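Local coordinates for protein beta-porphyranase A (Bacteroides plebeius, PDB 4AW7) that cleaves the sulfated red-algal polysaccharide porphyran at linkages between beta-D-galactose and alpha-L-galactose-6-sulfate, releasing mainly a disaccharide, at residues G497-I511 with G549-G563. Sequence-based numbering, arbitrary orientation. Where two conformers were deposited one is given.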
# COMPACT_ATOMS: atom_id res chain seq x y z
N GLY A 497 -8.26 -19.82 16.83
CA GLY A 497 -6.86 -20.14 16.60
C GLY A 497 -5.86 -19.18 17.21
O GLY A 497 -4.71 -19.19 16.81
N ILE A 498 -6.26 -18.36 18.15
CA ILE A 498 -5.35 -17.36 18.70
C ILE A 498 -4.30 -17.99 19.59
O ILE A 498 -4.60 -18.77 20.48
CB ILE A 498 -6.13 -16.26 19.46
CG1 ILE A 498 -7.06 -15.51 18.41
CG2 ILE A 498 -5.15 -15.35 20.26
CD1 ILE A 498 -7.57 -14.19 18.80
N GLU A 499 -3.04 -17.69 19.30
CA GLU A 499 -1.96 -17.98 20.24
C GLU A 499 -1.75 -16.82 21.14
O GLU A 499 -1.17 -15.81 20.76
CB GLU A 499 -0.63 -18.24 19.56
CG GLU A 499 -0.52 -19.57 19.00
CD GLU A 499 0.93 -19.97 18.80
OE1 GLU A 499 1.81 -19.67 19.66
OE2 GLU A 499 1.17 -20.62 17.78
N SER A 500 -2.25 -16.92 22.36
CA SER A 500 -2.06 -15.88 23.35
C SER A 500 -0.72 -16.06 24.05
O SER A 500 -0.02 -17.02 23.82
CB SER A 500 -3.23 -15.75 24.28
OG SER A 500 -3.05 -14.63 25.12
N GLY A 501 -0.35 -15.10 24.88
CA GLY A 501 0.91 -15.16 25.59
C GLY A 501 1.21 -13.84 26.23
O GLY A 501 0.30 -13.13 26.71
N SER A 502 2.49 -13.50 26.26
CA SER A 502 2.92 -12.22 26.79
C SER A 502 3.32 -11.31 25.64
O SER A 502 3.78 -11.81 24.61
CB SER A 502 4.08 -12.41 27.72
OG SER A 502 3.68 -13.20 28.82
N GLY A 503 3.14 -10.01 25.82
CA GLY A 503 3.39 -9.04 24.75
C GLY A 503 2.32 -7.98 24.75
O GLY A 503 2.01 -7.39 25.78
N ARG A 504 1.77 -7.73 23.56
CA ARG A 504 0.80 -6.67 23.33
C ARG A 504 -0.34 -7.19 22.45
O ARG A 504 -0.21 -8.18 21.76
CB ARG A 504 1.43 -5.49 22.65
CG ARG A 504 2.56 -4.88 23.43
CD ARG A 504 3.13 -3.65 22.76
NE ARG A 504 3.69 -3.88 21.42
CZ ARG A 504 4.94 -4.24 21.15
NH1 ARG A 504 5.80 -4.48 22.12
NH2 ARG A 504 5.33 -4.39 19.91
N ALA A 505 -1.48 -6.51 22.51
CA ALA A 505 -2.61 -6.84 21.66
C ALA A 505 -3.41 -5.60 21.38
O ALA A 505 -3.39 -4.62 22.15
CB ALA A 505 -3.48 -7.90 22.34
N SER A 506 -4.12 -5.66 20.26
CA SER A 506 -5.05 -4.58 19.91
C SER A 506 -6.15 -5.11 19.01
O SER A 506 -6.00 -6.12 18.32
CB SER A 506 -4.35 -3.44 19.22
OG SER A 506 -3.80 -3.89 18.03
N LEU A 507 -7.27 -4.38 19.03
CA LEU A 507 -8.36 -4.59 18.09
C LEU A 507 -8.26 -3.51 17.00
O LEU A 507 -8.16 -2.31 17.31
CB LEU A 507 -9.69 -4.44 18.83
CG LEU A 507 -10.94 -4.39 17.95
CD1 LEU A 507 -11.22 -5.70 17.26
CD2 LEU A 507 -12.11 -3.91 18.81
N ARG A 508 -8.29 -3.94 15.73
CA ARG A 508 -8.38 -3.01 14.60
C ARG A 508 -9.85 -2.97 14.22
O ARG A 508 -10.36 -3.89 13.56
CB ARG A 508 -7.55 -3.55 13.47
CG ARG A 508 -6.07 -3.69 13.77
CD ARG A 508 -5.30 -4.30 12.65
NE ARG A 508 -5.31 -3.54 11.40
CZ ARG A 508 -4.48 -2.58 11.08
NH1 ARG A 508 -3.51 -2.21 11.88
NH2 ARG A 508 -4.63 -2.01 9.89
N MET A 509 -10.54 -1.92 14.66
CA MET A 509 -11.98 -1.79 14.49
C MET A 509 -12.24 -0.81 13.35
O MET A 509 -11.97 0.39 13.52
CB MET A 509 -12.58 -1.26 15.79
CG MET A 509 -14.03 -0.91 15.72
SD MET A 509 -14.76 -0.23 17.21
CE MET A 509 -13.92 1.34 17.29
N SER A 510 -12.75 -1.31 12.24
CA SER A 510 -13.05 -0.45 11.09
C SER A 510 -14.55 -0.21 11.01
O SER A 510 -15.33 -1.17 11.05
CB SER A 510 -12.49 -1.01 9.79
OG SER A 510 -11.06 -1.08 9.78
N ILE A 511 -14.87 1.08 10.85
CA ILE A 511 -16.27 1.52 10.79
C ILE A 511 -16.44 2.50 9.65
O ILE A 511 -15.56 3.29 9.34
CB ILE A 511 -16.76 2.12 12.13
CG1 ILE A 511 -15.94 3.33 12.52
CG2 ILE A 511 -16.76 1.05 13.23
CD1 ILE A 511 -16.48 4.09 13.79
N GLY A 549 -12.84 4.48 8.56
CA GLY A 549 -11.51 4.42 9.15
C GLY A 549 -11.39 3.28 10.13
O GLY A 549 -12.39 2.84 10.72
N MET A 550 -10.15 2.83 10.33
CA MET A 550 -9.78 1.85 11.30
C MET A 550 -9.25 2.57 12.54
O MET A 550 -8.34 3.40 12.45
CB MET A 550 -8.69 0.96 10.68
CG MET A 550 -8.27 -0.25 11.55
SD MET A 550 -7.24 0.11 13.01
CE MET A 550 -5.75 0.75 12.23
N ILE A 551 -9.89 2.29 13.68
CA ILE A 551 -9.51 2.82 14.98
C ILE A 551 -8.91 1.68 15.77
O ILE A 551 -9.58 0.66 15.99
CB ILE A 551 -10.72 3.46 15.70
CG1 ILE A 551 -11.32 4.59 14.87
CG2 ILE A 551 -10.32 3.97 17.09
CD1 ILE A 551 -12.68 5.10 15.35
N GLU A 552 -7.66 1.84 16.20
CA GLU A 552 -7.05 0.81 17.03
C GLU A 552 -7.48 0.92 18.47
O GLU A 552 -7.57 2.03 19.02
CB GLU A 552 -5.54 0.97 17.06
CG GLU A 552 -4.88 0.77 15.75
CD GLU A 552 -3.40 1.17 15.81
OE1 GLU A 552 -3.04 2.40 15.94
OE2 GLU A 552 -2.61 0.20 15.74
N VAL A 553 -7.73 -0.22 19.08
CA VAL A 553 -8.09 -0.27 20.50
C VAL A 553 -7.08 -1.21 21.18
O VAL A 553 -7.29 -2.42 21.19
CB VAL A 553 -9.52 -0.76 20.67
CG1 VAL A 553 -9.89 -0.81 22.16
CG2 VAL A 553 -10.49 0.09 19.86
N PRO A 554 -5.97 -0.63 21.70
CA PRO A 554 -5.02 -1.49 22.43
C PRO A 554 -5.60 -2.01 23.71
O PRO A 554 -6.41 -1.35 24.34
CB PRO A 554 -3.83 -0.58 22.70
CG PRO A 554 -4.11 0.73 22.12
CD PRO A 554 -5.49 0.76 21.58
N PHE A 555 -5.21 -3.21 24.11
CA PHE A 555 -5.68 -3.73 25.39
C PHE A 555 -4.66 -4.75 25.89
O PHE A 555 -3.78 -5.19 25.17
CB PHE A 555 -7.09 -4.32 25.25
CG PHE A 555 -7.19 -5.47 24.29
CD1 PHE A 555 -6.88 -6.76 24.69
CD2 PHE A 555 -7.56 -5.28 22.96
CE1 PHE A 555 -6.94 -7.81 23.81
CE2 PHE A 555 -7.63 -6.32 22.09
CZ PHE A 555 -7.32 -7.60 22.50
N ASP A 556 -4.82 -5.16 27.14
CA ASP A 556 -3.89 -6.10 27.75
C ASP A 556 -4.02 -7.48 27.10
O ASP A 556 -5.08 -8.11 27.09
CB ASP A 556 -4.17 -6.18 29.26
CG ASP A 556 -3.04 -6.80 30.05
OD1 ASP A 556 -2.35 -7.67 29.53
OD2 ASP A 556 -2.89 -6.38 31.24
N ILE A 557 -2.91 -7.97 26.56
CA ILE A 557 -2.88 -9.30 25.93
C ILE A 557 -3.37 -10.40 26.84
O ILE A 557 -3.87 -11.42 26.40
CB ILE A 557 -1.44 -9.65 25.44
CG1 ILE A 557 -1.46 -10.84 24.49
CG2 ILE A 557 -0.46 -9.84 26.64
CD1 ILE A 557 -0.05 -11.14 23.87
N GLN A 558 -3.24 -10.17 28.15
CA GLN A 558 -3.63 -11.13 29.13
C GLN A 558 -5.15 -11.40 29.13
O GLN A 558 -5.61 -12.43 29.62
CB GLN A 558 -3.06 -10.74 30.53
CG GLN A 558 -1.46 -10.55 30.58
CD GLN A 558 -0.70 -11.80 30.18
OE1 GLN A 558 -1.22 -12.90 30.27
NE2 GLN A 558 0.58 -11.63 29.72
N LEU A 559 -5.94 -10.53 28.50
CA LEU A 559 -7.37 -10.78 28.30
C LEU A 559 -7.67 -11.84 27.26
O LEU A 559 -8.77 -12.37 27.19
CB LEU A 559 -8.11 -9.50 27.91
CG LEU A 559 -8.13 -8.39 28.97
CD1 LEU A 559 -8.78 -7.12 28.41
CD2 LEU A 559 -8.84 -8.86 30.24
N LEU A 560 -6.70 -12.15 26.39
CA LEU A 560 -6.89 -13.14 25.37
C LEU A 560 -6.61 -14.54 25.91
O LEU A 560 -5.70 -14.75 26.70
CB LEU A 560 -5.97 -12.89 24.16
CG LEU A 560 -6.24 -11.61 23.42
CD1 LEU A 560 -5.21 -11.41 22.32
CD2 LEU A 560 -7.66 -11.58 22.84
N LYS A 561 -7.38 -15.47 25.40
CA LYS A 561 -7.17 -16.90 25.66
C LYS A 561 -6.62 -17.61 24.46
O LYS A 561 -6.77 -17.17 23.31
CB LYS A 561 -8.47 -17.57 26.14
CG LYS A 561 -9.01 -16.94 27.46
CD LYS A 561 -7.95 -17.09 28.61
CE LYS A 561 -8.43 -16.75 30.00
NZ LYS A 561 -7.29 -16.82 31.00
N ASN A 562 -6.02 -18.78 24.68
CA ASN A 562 -5.59 -19.60 23.55
C ASN A 562 -6.79 -20.23 22.86
O ASN A 562 -7.64 -20.83 23.52
CB ASN A 562 -4.63 -20.68 24.04
CG ASN A 562 -3.34 -20.10 24.55
OD1 ASN A 562 -2.68 -19.33 23.84
ND2 ASN A 562 -2.98 -20.40 25.79
N GLY A 563 -6.89 -20.07 21.55
CA GLY A 563 -8.00 -20.62 20.77
C GLY A 563 -9.06 -19.58 20.51
O GLY A 563 -8.82 -18.53 19.89
O HOH W 1 -0.67 -18.65 26.48
O HOH W 2 -0.83 -15.07 28.78
O HOH W 3 2.31 -9.41 28.63
O HOH W 4 -0.37 -6.34 26.82
O HOH W 5 -1.29 -4.40 24.64
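Gly549 and Ile511 exchange two backbone hydrogen bonds, part of an antiparallel pairing that runs to Pro554 with Ser506. Met550 has CG anti to its backbone N (chi1 -174°), and further bends carry SD to 3.7 Å from Arg508 CB. Its CE lies over one face of the Arg508 guanidinium, 3.7 Å from CZ. An alanine here would take away the methyl over that face and is likely to leave a gap beside Arg508. Arg508 NE and NH2 form salt bridges with Asp252 and Glu248. Met550 CB lies 3.3 Å from Ser510 OG. Ile551 and Val553 join Met509 and Leu507 on the opposite face. Phe555 turns one ring face to Ala505 CB, a CH-pi contact with CB 4.2 Å from the centroid. Ile557 packs against the backbone of 501-505, with CG2 3.4 Å from Gly501 O. Leu560 O accepts from Ser500 OG, and Asn562 OD1 from Ser500 N at 2.9 Å. Gly563 faces Gly497 and Ile498, a G1 beta bulge. Strand 546-555 edges its five-stranded sheet, with 503-514 between it and 577-589. Met550 and Ser510 touch helix 245-262, away from the active site. Leu507 and Met509 pack on strand 563-570 of a second sheet, consistent with a beta-sandwich.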